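PDB 4HVL: membrane-anchored mycosin mycp1 from Mycobacterium thermoresistibile, which is probably a subtilisin-like serine endopeptidase of the mycobacterial cell envelope, an essential component of the type VII (ESX-1) secretion system. Local coordinates for residues Q266-S271 with P282-T287. Numbering follows the deposited sequence.
Sequences QPSNFS and PAENIT. With ACT (acetate ion), chain L.
Glu-284 reaches across to Ser-268 and Phe-270, and its side chain illustrates how one carboxylate can tie two loops together while its aliphatic part lies against the edge of a ring. With CG anti to its own carbonyl carbon (chi1 -58°) and the chain extended beyond, the carboxylate is carried over to the 266-271 loop. There the hydroxyl of Ser-268 donates from OG to OE2 of Glu-284 at 2.7 Å, and OE2 receives it on its anti lone pair, the one turned away from OE1. The same oxygen accepts from two waters: one, 2.6 Å from OE2 of Glu-284, also donates to the carbonyl O of Gln-266; the other takes the backbone N-H of Asn-269. Three donors thus converge on a single oxygen, which would probably favour the ionised carboxylate.

Phe-270 meets the 282-287 segment with its edge. CE2 of Phe-270 lies 3.9 Å from CG of Glu-284, and CZ of the same ring 3.5 Å from the carbonyl O of Ala-283, both near the ring plane; ring and carboxylate are turned 62° apart. One ring face carries CB of Ser-268, nearer the ring's margin than its centre. The two residues belong to a type I turn from Ser-268 to Ser-271, closed by a 3.1 Å hydrogen bond from Ser-271 N to Ser-268 O.

The Ala-283 methyl, CB, sits 4.0 Å from OG of Ser-268. In this subtilisin fold the two loops flank strand 277-282, an outermost strand of the parallel sheet. Backbone hydrogen bonds link Ser-268 to Gly-260 and Ala-283 to Ile-261, both on strand 256-261, while Ile-286 packs against helix 311-328, whose first turn carries Ser-312, the predicted catalytic serine.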
loop_
_atom_site.group_PDB
_atom_site.type_symbol
_atom_site.label_atom_id
_atom_site.label_comp_id
_atom_site.label_asym_id
_atom_site.label_seq_id
_atom_site.Cartn_x
_atom_site.Cartn_y
_atom_site.Cartn_z
ATOM N N GLN A 266 -9.954 -7.184 15.209
ATOM C CA GLN A 266 -11.139 -7.018 14.348
ATOM C C GLN A 266 -10.811 -6.240 13.067
ATOM O O GLN A 266 -9.871 -5.447 13.044
ATOM C CB GLN A 266 -12.270 -6.294 15.085
ATOM C CG GLN A 266 -12.734 -6.990 16.349
ATOM C CD GLN A 266 -13.171 -8.419 16.094
ATOM O OE1 GLN A 266 -13.895 -8.697 15.137
ATOM N NE2 GLN A 266 -12.736 -9.337 16.956
ATOM N N PRO A 267 -11.576 -6.490 11.994
ATOM C CA PRO A 267 -11.482 -5.680 10.802
ATOM C C PRO A 267 -11.685 -4.207 11.158
ATOM O O PRO A 267 -12.587 -3.878 11.931
ATOM C CB PRO A 267 -12.639 -6.189 9.941
ATOM C CG PRO A 267 -12.886 -7.577 10.414
ATOM C CD PRO A 267 -12.585 -7.563 11.868
ATOM N N SER A 268 -10.809 -3.352 10.652
ATOM C CA SER A 268 -10.926 -1.911 10.829
ATOM C C SER A 268 -12.174 -1.415 10.101
ATOM O O SER A 268 -12.416 -1.795 8.942
ATOM C CB SER A 268 -9.697 -1.212 10.227
ATOM O OG SER A 268 -8.458 -1.652 10.792
ATOM N N ASN A 269 -12.941 -0.528 10.739
ATOM C CA ASN A 269 -14.193 -0.049 10.134
ATOM C C ASN A 269 -14.045 0.884 8.946
ATOM O O ASN A 269 -15.000 1.126 8.223
ATOM C CB ASN A 269 -15.131 0.576 11.178
ATOM C CG ASN A 269 -14.547 1.799 11.869
ATOM O OD1 ASN A 269 -13.460 2.285 11.547
ATOM N ND2 ASN A 269 -15.275 2.294 12.855
ATOM N N PHE A 270 -12.844 1.386 8.715
ATOM C CA PHE A 270 -12.585 2.173 7.527
ATOM C C PHE A 270 -12.039 1.327 6.362
ATOM O O PHE A 270 -11.834 1.843 5.267
ATOM C CB PHE A 270 -11.605 3.295 7.861
ATOM C CG PHE A 270 -10.349 2.817 8.509
ATOM C CD1 PHE A 270 -9.334 2.235 7.748
ATOM C CD2 PHE A 270 -10.173 2.937 9.889
ATOM C CE1 PHE A 270 -8.162 1.800 8.350
ATOM C CE2 PHE A 270 -9.010 2.490 10.493
ATOM C CZ PHE A 270 -8.008 1.916 9.724
ATOM N N SER A 271 -11.791 0.042 6.582
ATOM C CA SER A 271 -11.118 -0.772 5.560
ATOM C C SER A 271 -12.125 -1.106 4.457
ATOM O O SER A 271 -13.197 -1.624 4.732
ATOM C CB SER A 271 -10.547 -2.050 6.177
ATOM O OG SER A 271 -9.618 -2.685 5.321
ATOM N N PRO A 282 -2.017 -5.090 10.598
ATOM C CA PRO A 282 -2.346 -3.970 11.472
ATOM C C PRO A 282 -2.435 -2.641 10.716
ATOM O O PRO A 282 -1.591 -2.350 9.863
ATOM C CB PRO A 282 -1.186 -3.956 12.441
ATOM C CG PRO A 282 -0.828 -5.400 12.557
ATOM C CD PRO A 282 -0.885 -5.852 11.128
ATOM N N ALA A 283 -3.459 -1.867 11.043
ATOM C CA ALA A 283 -3.780 -0.630 10.324
ATOM C C ALA A 283 -4.253 0.511 11.242
ATOM O O ALA A 283 -4.630 1.571 10.743
ATOM C CB ALA A 283 -4.853 -0.943 9.292
ATOM N N GLU A 284 -4.226 0.304 12.561
ATOM C CA GLU A 284 -4.711 1.289 13.532
ATOM C C GLU A 284 -3.666 1.489 14.636
ATOM O O GLU A 284 -2.889 0.582 14.946
ATOM C CB GLU A 284 -6.020 0.810 14.188
ATOM C CG GLU A 284 -7.169 0.514 13.242
ATOM C CD GLU A 284 -8.344 -0.156 13.951
ATOM O OE1 GLU A 284 -8.553 0.077 15.169
ATOM O OE2 GLU A 284 -9.051 -0.940 13.299
ATOM N N ASN A 285 -3.655 2.690 15.224
ATOM C CA ASN A 285 -2.815 2.983 16.399
ATOM C C ASN A 285 -1.370 2.589 16.128
ATOM O O ASN A 285 -0.705 1.912 16.933
ATOM C CB ASN A 285 -3.388 2.289 17.645
ATOM C CG ASN A 285 -4.779 2.787 18.012
ATOM O OD1 ASN A 285 -5.761 2.048 17.935
ATOM N ND2 ASN A 285 -4.868 4.037 18.430
ATOM N N ILE A 286 -0.898 3.039 14.967
ATOM C CA ILE A 286 0.402 2.661 14.429
ATOM C C ILE A 286 1.517 3.572 15.000
ATOM O O ILE A 286 1.311 4.769 15.261
ATOM C CB ILE A 286 0.371 2.696 12.876
ATOM C CG1 ILE A 286 -0.599 1.646 12.313
ATOM C CG2 ILE A 286 1.752 2.517 12.257
ATOM C CD1 ILE A 286 -0.335 0.228 12.763
ATOM N N THR A 287 2.666 2.958 15.258
ATOM C CA THR A 287 3.903 3.674 15.552
ATOM C C THR A 287 4.801 3.517 14.349
ATOM O O THR A 287 4.904 2.426 13.773
ATOM C CB THR A 287 4.563 3.086 16.791
ATOM O OG1 THR A 287 3.681 3.288 17.898
ATOM C CG2 THR A 287 5.915 3.728 17.084
HETATM C C ACT L . -1.341 5.243 19.913
HETATM O O ACT L . -0.167 4.804 20.104
HETATM O OXT ACT L . -1.847 5.422 18.764
HETATM C CH3 ACT L . -2.165 5.553 21.131
HETATM O O HOH W 1 -10.421 -2.816 14.529
HETATM O O HOH W 2 -11.981 0.144 13.542
#